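PDB 2HZG: mandelate racemase/muconate lactonizing enzyme/Enolase superfamily from Rhodobacter sphaeroides, which belongs to the enolase superfamily, pairing an enolase-type N-terminal domain with a TIM-barrel domain that holds a sodium ion at its metal site. Local coordinates for residues Leu226-Asp231 with Gly253-Asn258; His260-Leu265 with Ile274-Gly279. One frame throughout, in Å; residues are numbered along the deposited sequence.

Contact 1 of 2, residues Leu226-Asp231 with Gly253-Asn258; sequences LEEPFD and GEAAHN. With NA (sodium ion), chain C.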
ATOM      1  N   LEU A 226      13.954 -10.262  16.951  1.00 14.61           N
ATOM      2  CA  LEU A 226      13.219  -9.050  17.228  1.00 14.35           C
ATOM      3  C   LEU A 226      12.474  -8.735  15.956  1.00 14.15           C
ATOM      4  O   LEU A 226      13.078  -8.488  14.920  1.00 14.67           O
ATOM      5  CB  LEU A 226      14.186  -7.913  17.587  1.00 13.73           C
ATOM      6  CG  LEU A 226      13.546  -6.526  17.713  1.00 14.60           C
ATOM      7  CD1 LEU A 226      12.532  -6.498  18.875  1.00 13.83           C
ATOM      8  CD2 LEU A 226      14.652  -5.452  17.852  1.00 15.14           C
ATOM      9  N   GLU A 227      11.149  -8.747  16.046  1.00 14.93           N
ATOM     10  CA  GLU A 227      10.270  -8.685  14.884  1.00 13.89           C
ATOM     11  C   GLU A 227       9.681  -7.285  14.701  1.00 13.71           C
ATOM     12  O   GLU A 227       9.289  -6.632  15.671  1.00 13.44           O
ATOM     13  CB  GLU A 227       9.178  -9.747  15.053  1.00 14.48           C
ATOM     14  CG  GLU A 227       8.080  -9.757  14.015  1.00 14.04           C
ATOM     15  CD  GLU A 227       7.161 -10.956  14.172  1.00 16.04           C
ATOM     16  OE1 GLU A 227       7.589 -12.001  14.712  1.00 15.13           O
ATOM     17  OE2 GLU A 227       6.008 -10.863  13.707  1.00 19.31           O
ATOM     18  N   GLU A 228       9.667  -6.819  13.453  1.00 13.93           N
ATOM     19  CA  GLU A 228       9.080  -5.520  13.095  1.00 15.35           C
ATOM     20  C   GLU A 228       9.550  -4.358  13.976  1.00 14.62           C
ATOM     21  O   GLU A 228       8.711  -3.657  14.554  1.00 14.40           O
ATOM     22  CB  GLU A 228       7.539  -5.594  13.132  1.00 15.65           C
ATOM     23  CG  GLU A 228       6.926  -6.411  11.992  1.00 19.93           C
ATOM     24  CD  GLU A 228       5.678  -5.744  11.421  1.00 24.33           C
ATOM     25  OE1 GLU A 228       5.755  -5.230  10.254  1.00 22.97           O
ATOM     26  OE2 GLU A 228       4.643  -5.694  12.158  1.00 22.23           O
ATOM     27  N   PRO A 229      10.882  -4.148  14.102  1.00 14.77           N
ATOM     28  CA  PRO A 229      11.277  -3.008  14.970  1.00 15.16           C
ATOM     29  C   PRO A 229      10.793  -1.638  14.446  1.00 14.90           C
ATOM     30  O   PRO A 229      10.595  -0.724  15.229  1.00 14.56           O
ATOM     31  CB  PRO A 229      12.822  -3.060  14.967  1.00 14.85           C
ATOM     32  CG  PRO A 229      13.168  -3.843  13.687  1.00 14.76           C
ATOM     33  CD  PRO A 229      12.048  -4.843  13.509  1.00 14.26           C
ATOM     34  N   PHE A 230      10.613  -1.522  13.133  1.00 15.31           N
ATOM     35  CA  PHE A 230      10.396  -0.228  12.475  1.00 15.81           C
ATOM     36  C   PHE A 230       9.227  -0.236  11.494  1.00 17.09           C
ATOM     37  O   PHE A 230       8.673  -1.312  11.206  1.00 16.31           O
ATOM     38  CB  PHE A 230      11.665   0.168  11.708  1.00 15.05           C
ATOM     39  CG  PHE A 230      12.912   0.203  12.559  1.00 14.93           C
ATOM     40  CD1 PHE A 230      13.052   1.154  13.587  1.00 13.92           C
ATOM     41  CD2 PHE A 230      13.944  -0.705  12.327  1.00 12.26           C
ATOM     42  CE1 PHE A 230      14.214   1.189  14.375  1.00 14.22           C
ATOM     43  CE2 PHE A 230      15.106  -0.684  13.109  1.00 13.86           C
ATOM     44  CZ  PHE A 230      15.247   0.262  14.132  1.00 12.81           C
ATOM     45  N   ASP A 231       8.871   0.953  10.969  1.00 17.97           N
ATOM     46  CA  ASP A 231       7.979   1.064   9.796  1.00 19.58           C
ATOM     47  C   ASP A 231       8.362  -0.035   8.812  1.00 19.21           C
ATOM     48  O   ASP A 231       9.549  -0.263   8.597  1.00 19.47           O
ATOM     49  CB  ASP A 231       8.186   2.382   9.010  1.00 20.41           C
ATOM     50  CG  ASP A 231       7.749   3.629   9.754  1.00 23.58           C
ATOM     51  OD1 ASP A 231       7.143   3.551  10.844  1.00 26.48           O
ATOM     52  OD2 ASP A 231       8.011   4.723   9.193  1.00 28.08           O
ATOM     53  N   GLY A 253       8.373  -8.660   7.654  1.00 15.74           N
ATOM     54  CA  GLY A 253       7.768  -8.998   6.378  1.00 15.52           C
ATOM     55  C   GLY A 253       6.268  -9.192   6.420  1.00 16.44           C
ATOM     56  O   GLY A 253       5.629  -9.266   5.368  1.00 16.27           O
ATOM     57  N   GLU A 254       5.682  -9.276   7.616  1.00 16.07           N
ATOM     58  CA  GLU A 254       4.238  -9.517   7.695  1.00 16.81           C
ATOM     59  C   GLU A 254       3.407  -8.398   7.056  1.00 16.57           C
ATOM     60  O   GLU A 254       2.249  -8.611   6.662  1.00 16.65           O
ATOM     61  CB  GLU A 254       3.802  -9.689   9.137  1.00 16.67           C
ATOM     62  CG  GLU A 254       3.657  -8.362   9.864  1.00 18.08           C
ATOM     63  CD  GLU A 254       3.154  -8.581  11.252  1.00 19.46           C
ATOM     64  OE1 GLU A 254       2.016  -8.176  11.541  1.00 22.56           O
ATOM     65  OE2 GLU A 254       3.901  -9.201  12.038  1.00 22.25           O
ATOM     66  N   ALA A 255       3.983  -7.212   6.969  1.00 16.17           N
ATOM     67  CA  ALA A 255       3.277  -6.091   6.335  1.00 17.00           C
ATOM     68  C   ALA A 255       3.423  -6.076   4.809  1.00 16.26           C
ATOM     69  O   ALA A 255       2.791  -5.243   4.140  1.00 16.95           O
ATOM     70  CB  ALA A 255       3.716  -4.755   6.933  1.00 17.14           C
ATOM     71  N   ALA A 256       4.214  -6.993   4.243  1.00 15.39           N
ATOM     72  CA  ALA A 256       4.359  -7.047   2.767  1.00 15.14           C
ATOM     73  C   ALA A 256       3.004  -7.314   2.108  1.00 15.12           C
ATOM     74  O   ALA A 256       2.327  -8.311   2.420  1.00 15.04           O
ATOM     75  CB  ALA A 256       5.373  -8.113   2.337  1.00 14.48           C
ATOM     76  N   HIS A 257       2.583  -6.412   1.227  1.00 15.14           N
ATOM     77  CA  HIS A 257       1.349  -6.635   0.463  1.00 15.38           C
ATOM     78  C   HIS A 257       1.710  -6.915  -1.002  1.00 15.51           C
ATOM     79  O   HIS A 257       0.850  -6.975  -1.855  1.00 15.64           O
ATOM     80  CB  HIS A 257       0.361  -5.460   0.603  1.00 15.01           C
ATOM     81  CG  HIS A 257       0.931  -4.137   0.179  1.00 17.78           C
ATOM     82  ND1 HIS A 257       1.391  -3.198   1.079  1.00 18.81           N
ATOM     83  CD2 HIS A 257       1.115  -3.600  -1.052  1.00 17.80           C
ATOM     84  CE1 HIS A 257       1.830  -2.140   0.419  1.00 18.65           C
ATOM     85  NE2 HIS A 257       1.666  -2.355  -0.872  1.00 18.89           N
ATOM     86  N   ASN A 258       3.001  -7.068  -1.276  1.00 15.81           N
ATOM     87  CA  ASN A 258       3.444  -7.621  -2.540  1.00 16.32           C
ATOM     88  C   ASN A 258       4.774  -8.322  -2.356  1.00 16.20           C
ATOM     89  O   ASN A 258       5.405  -8.205  -1.301  1.00 16.64           O
ATOM     90  CB  ASN A 258       3.482  -6.563  -3.667  1.00 15.92           C
ATOM     91  CG  ASN A 258       4.321  -5.339  -3.302  1.00 16.78           C
ATOM     92  OD1 ASN A 258       5.516  -5.455  -3.049  1.00 16.66           O
ATOM     93  ND2 ASN A 258       3.693  -4.168  -3.278  1.00 17.46           N
TER
HETATM   94 NA    NA C1101       3.962  -9.795  14.119  1.00 22.84          NA
HETATM   95  O   HOH W   1       6.727  -6.047   7.771  1.00 21.07           O
HETATM   96  O   HOH W   2       2.072  -5.106  11.289  1.00 31.30           O
HETATM   97  O   HOH W   3       4.441  -6.993  14.211  1.00 18.20           O
HETATM   98  O   HOH W   4       1.643  -8.979  13.992  1.00 18.95           O
HETATM   99  O   HOH W   5       2.738 -11.923  14.876  1.00 19.08           O

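Contact 2 of 2, residues His260-Leu265 with Ile274-Gly279; sequences HMAQHL and IQIDCG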
ATOM      1  N   HIS A 260       7.749  -7.715  -3.792  1.00 17.33           N
ATOM      2  CA  HIS A 260       8.947  -6.884  -3.677  1.00 18.38           C
ATOM      3  C   HIS A 260       9.190  -6.260  -2.300  1.00 18.09           C
ATOM      4  O   HIS A 260      10.336  -6.076  -1.923  1.00 18.91           O
ATOM      5  CB  HIS A 260       9.070  -5.875  -4.835  1.00 18.56           C
ATOM      6  CG  HIS A 260       9.539  -6.520  -6.104  1.00 20.97           C
ATOM      7  ND1 HIS A 260       8.677  -6.883  -7.116  1.00 23.94           N
ATOM      8  CD2 HIS A 260      10.772  -6.936  -6.488  1.00 21.55           C
ATOM      9  CE1 HIS A 260       9.361  -7.475  -8.082  1.00 22.99           C
ATOM     10  NE2 HIS A 260      10.633  -7.516  -7.726  1.00 24.85           N
ATOM     11  N   MET A 261       8.132  -5.946  -1.561  1.00 17.95           N
ATOM     12  CA  MET A 261       8.292  -5.543  -0.151  1.00 18.15           C
ATOM     13  C   MET A 261       9.061  -6.608   0.659  1.00 18.07           C
ATOM     14  O   MET A 261       9.955  -6.278   1.443  1.00 17.99           O
ATOM     15  CB  MET A 261       6.945  -5.269   0.492  1.00 17.77           C
ATOM     16  CG  MET A 261       6.290  -4.002  -0.018  1.00 18.74           C
ATOM     17  SD  MET A 261       4.757  -3.673   0.844  1.00 16.87           S
ATOM     18  CE  MET A 261       5.294  -3.269   2.520  1.00 16.21           C
ATOM     19  N   ALA A 262       8.740  -7.878   0.438  1.00 17.22           N
ATOM     20  CA  ALA A 262       9.454  -8.969   1.096  1.00 17.21           C
ATOM     21  C   ALA A 262      10.880  -9.104   0.533  1.00 17.27           C
ATOM     22  O   ALA A 262      11.847  -9.208   1.303  1.00 16.73           O
ATOM     23  CB  ALA A 262       8.687 -10.276   0.955  1.00 17.12           C
ATOM     24  N   GLN A 263      11.018  -9.096  -0.800  1.00 16.60           N
ATOM     25  CA  GLN A 263      12.361  -9.195  -1.385  1.00 17.15           C
ATOM     26  C   GLN A 263      13.294  -8.068  -0.951  1.00 16.20           C
ATOM     27  O   GLN A 263      14.468  -8.303  -0.674  1.00 15.93           O
ATOM     28  CB  GLN A 263      12.328  -9.256  -2.908  1.00 16.63           C
ATOM     29  CG  GLN A 263      13.677  -9.694  -3.459  1.00 21.86           C
ATOM     30  CD  GLN A 263      13.734  -9.632  -4.971  1.00 27.95           C
ATOM     31  OE1 GLN A 263      13.917 -10.654  -5.625  1.00 32.59           O
ATOM     32  NE2 GLN A 263      13.569  -8.443  -5.529  1.00 28.16           N
ATOM     33  N   HIS A 264      12.767  -6.848  -0.915  1.00 16.40           N
ATOM     34  CA  HIS A 264      13.560  -5.692  -0.480  1.00 15.96           C
ATOM     35  C   HIS A 264      13.985  -5.781   0.974  1.00 15.81           C
ATOM     36  O   HIS A 264      15.118  -5.429   1.316  1.00 15.46           O
ATOM     37  CB  HIS A 264      12.806  -4.387  -0.727  1.00 15.91           C
ATOM     38  CG  HIS A 264      12.570  -4.098  -2.178  1.00 15.51           C
ATOM     39  ND1 HIS A 264      11.630  -3.188  -2.613  1.00 16.40           N
ATOM     40  CD2 HIS A 264      13.149  -4.602  -3.292  1.00 15.25           C
ATOM     41  CE1 HIS A 264      11.642  -3.143  -3.934  1.00 14.90           C
ATOM     42  NE2 HIS A 264      12.546  -4.003  -4.369  1.00 15.70           N
ATOM     43  N   LEU A 265      13.075  -6.236   1.834  1.00 15.23           N
ATOM     44  CA  LEU A 265      13.429  -6.474   3.233  1.00 15.84           C
ATOM     45  C   LEU A 265      14.559  -7.486   3.354  1.00 15.93           C
ATOM     46  O   LEU A 265      15.506  -7.261   4.119  1.00 15.69           O
ATOM     47  CB  LEU A 265      12.201  -6.922   4.058  1.00 16.03           C
ATOM     48  CG  LEU A 265      12.412  -7.002   5.575  1.00 16.77           C
ATOM     49  CD1 LEU A 265      12.734  -5.639   6.209  1.00 15.74           C
ATOM     50  CD2 LEU A 265      11.143  -7.598   6.181  1.00 15.79           C
ATOM     51  N   ILE A 274      12.224 -14.026   7.274  1.00 15.71           N
ATOM     52  CA  ILE A 274      11.158 -13.384   6.494  1.00 15.75           C
ATOM     53  C   ILE A 274       9.838 -14.053   6.875  1.00 15.05           C
ATOM     54  O   ILE A 274       9.747 -15.277   6.947  1.00 15.46           O
ATOM     55  CB  ILE A 274      11.451 -13.411   4.952  1.00 16.18           C
ATOM     56  CG1 ILE A 274      10.405 -12.602   4.152  1.00 16.04           C
ATOM     57  CG2 ILE A 274      11.519 -14.863   4.403  1.00 14.91           C
ATOM     58  CD1 ILE A 274      10.552 -11.074   4.235  1.00 14.70           C
ATOM     59  N   GLN A 275       8.835 -13.236   7.167  1.00 14.90           N
ATOM     60  CA  GLN A 275       7.587 -13.704   7.740  1.00 14.79           C
ATOM     61  C   GLN A 275       6.462 -13.180   6.888  1.00 14.58           C
ATOM     62  O   GLN A 275       6.292 -11.970   6.721  1.00 14.25           O
ATOM     63  CB  GLN A 275       7.426 -13.232   9.189  1.00 15.37           C
ATOM     64  CG  GLN A 275       8.643 -13.532  10.068  1.00 14.99           C
ATOM     65  CD  GLN A 275       8.595 -12.813  11.398  1.00 19.34           C
ATOM     66  OE1 GLN A 275       8.503 -11.580  11.452  1.00 19.64           O
ATOM     67  NE2 GLN A 275       8.676 -13.574  12.485  1.00 18.72           N
ATOM     68  N   ILE A 276       5.678 -14.099   6.349  1.00 13.61           N
ATOM     69  CA  ILE A 276       4.721 -13.727   5.310  1.00 13.24           C
ATOM     70  C   ILE A 276       3.305 -14.135   5.676  1.00 13.40           C
ATOM     71  O   ILE A 276       3.051 -15.260   6.087  1.00 12.37           O
ATOM     72  CB  ILE A 276       5.103 -14.346   3.936  1.00 13.02           C
ATOM     73  CG1 ILE A 276       6.509 -13.886   3.503  1.00 12.60           C
ATOM     74  CG2 ILE A 276       3.992 -14.088   2.890  1.00 11.95           C
ATOM     75  CD1 ILE A 276       6.645 -12.389   3.214  1.00 12.19           C
ATOM     76  N   ASP A 277       2.396 -13.181   5.516  1.00 13.99           N
ATOM     77  CA  ASP A 277       0.989 -13.408   5.704  1.00 14.89           C
ATOM     78  C   ASP A 277       0.333 -13.584   4.335  1.00 15.33           C
ATOM     79  O   ASP A 277       0.246 -12.633   3.568  1.00 15.85           O
ATOM     80  CB  ASP A 277       0.362 -12.223   6.450  1.00 14.98           C
ATOM     81  CG  ASP A 277      -0.981 -12.571   7.037  1.00 16.48           C
ATOM     82  OD1 ASP A 277      -1.838 -13.073   6.298  1.00 17.74           O
ATOM     83  OD2 ASP A 277      -1.207 -12.355   8.238  1.00 20.17           O
ATOM     84  N   CYS A 278      -0.125 -14.799   4.026  1.00 15.38           N
ATOM     85  CA  CYS A 278      -0.872 -15.041   2.762  1.00 15.42           C
ATOM     86  C   CYS A 278      -2.138 -14.196   2.647  1.00 15.13           C
ATOM     87  O   CYS A 278      -2.568 -13.900   1.547  1.00 14.98           O
ATOM     88  CB  CYS A 278      -1.216 -16.519   2.596  1.00 14.72           C
ATOM     89  SG  CYS A 278       0.261 -17.415   2.207  1.00 17.41           S
ATOM     90  N   GLY A 279      -2.719 -13.816   3.784  1.00 14.14           N
ATOM     91  CA  GLY A 279      -3.898 -12.942   3.813  1.00 13.92           C
ATOM     92  C   GLY A 279      -3.638 -11.469   3.497  1.00 13.69           C
ATOM     93  O   GLY A 279      -4.581 -10.671   3.460  1.00 13.99           O
TER

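Contact 1 of 2, residues Leu226-Asp231 with Gly253-Asn258
The carboxylate of E228 lies flat over that of E254: their planes are only 8° apart, the chains cross at about a right angle, and E228 OE2 sits 3.4 Å from E254 CD. The pair stands at the C-terminal ends of neighbouring parallel strands, 225-227 and 249-252, of the enolase-superfamily TIM barrel, where E227, E254 and D199 make up the protein's share of the metal site. E227 reaches the sodium ion through an extended chain, its CG anti to the backbone N (chi1 174°), which places OE2 2.3 Å from the metal. E254 comes from the other strand end and binds the same ion through its own OE2 at 2.2 Å. E227 OE2 and E254 OE2 lie 3.2 Å apart, without a hydrogen bond, because both bind the ion, and their carboxylate planes are steeply inclined to each other, 64° apart.

K165 forms a salt bridge with E227 OE1, and R280 does the same with E254 OE1, while E228 OE1 accepts a hydrogen bond from Q202. R280 and the sodium ion probably ease the closeness of the stacked E228 and E254. One metal-bound water lies doubtfully close to E228 OE2, so E228 probably belongs to the second shell of the site; another metal-bound water donates to E254 OE1. The backbone of 253-258 is tied in as well, as a type I turn from G253 to A256. Beside that turn a single water accepts from G253 N and A255 N, both at 3.1 Å, and donates to E228 OE1 at 2.8 Å.

Contact 2 of 2, residues His260-Leu265 with Ile274-Gly279
A262 CB sits astride the terminal methyls of two isoleucines, 3.7 Å from I276 CD1 and 3.9 Å from I274 CD1. The methyl is a low bump on the helix, and the two CD1 groups, projecting from alternate residues of strand 274-276, form the shallow hollow that receives it. I274 answers from the strand. With CG1 anti to the backbone N (chi1 -174°), its CD1 is carried into the notch between A262 and L265, one helical turn apart, where it rests 3.7 Å from A262 O and 4.0 Å from L265 CD2. The side chains of L265 and I274 run in opposing directions and touch where these two methyls, CD2 and CD1, meet. I276 leaves its backbone at an angle to the helix, yet its bent chain brings CD1 back onto A262.

The backbones come nearest at this small residue, A262 opposite I274 with CA atoms 7.2 Å apart. The axes of helix segment 260-265 and strand 274-276 approach to 9.5 Å and run nearly antiparallel, at 166°. This is the return half of a beta-alpha-beta crossover in the barrel, helix 259-268 leading into strand 273-276. V290 of helix 284-297 packs on both A262 and I274, Y301 of strand 300-303 touches both isoleucines, and L235 and H238 at helix 235-242 cover L265.

Overall arrangement
After the N-terminal domain and the first three barrel strands, the chain enters strand 225-227 and passes through helix 235-242 and strand 249-252 before contact 1 closes that excursion, joining the C-terminal ends of two adjacent strands. It then runs into helix 259-268 and returns along strand 273-276, where contact 2 closes a shorter loop with eight residues between its segments. The two follow in series, neither nested nor crossed, with centres 8 Å apart. Contact 2 sets helix 259-268 against strand 273-276. They meet where L265 CD2 packs on G253 N, where M261 packs against A255 and A256, and through a probable, weak hydrogen bond from Q275 NE2 to E227 OE1; both also touch the second subunit.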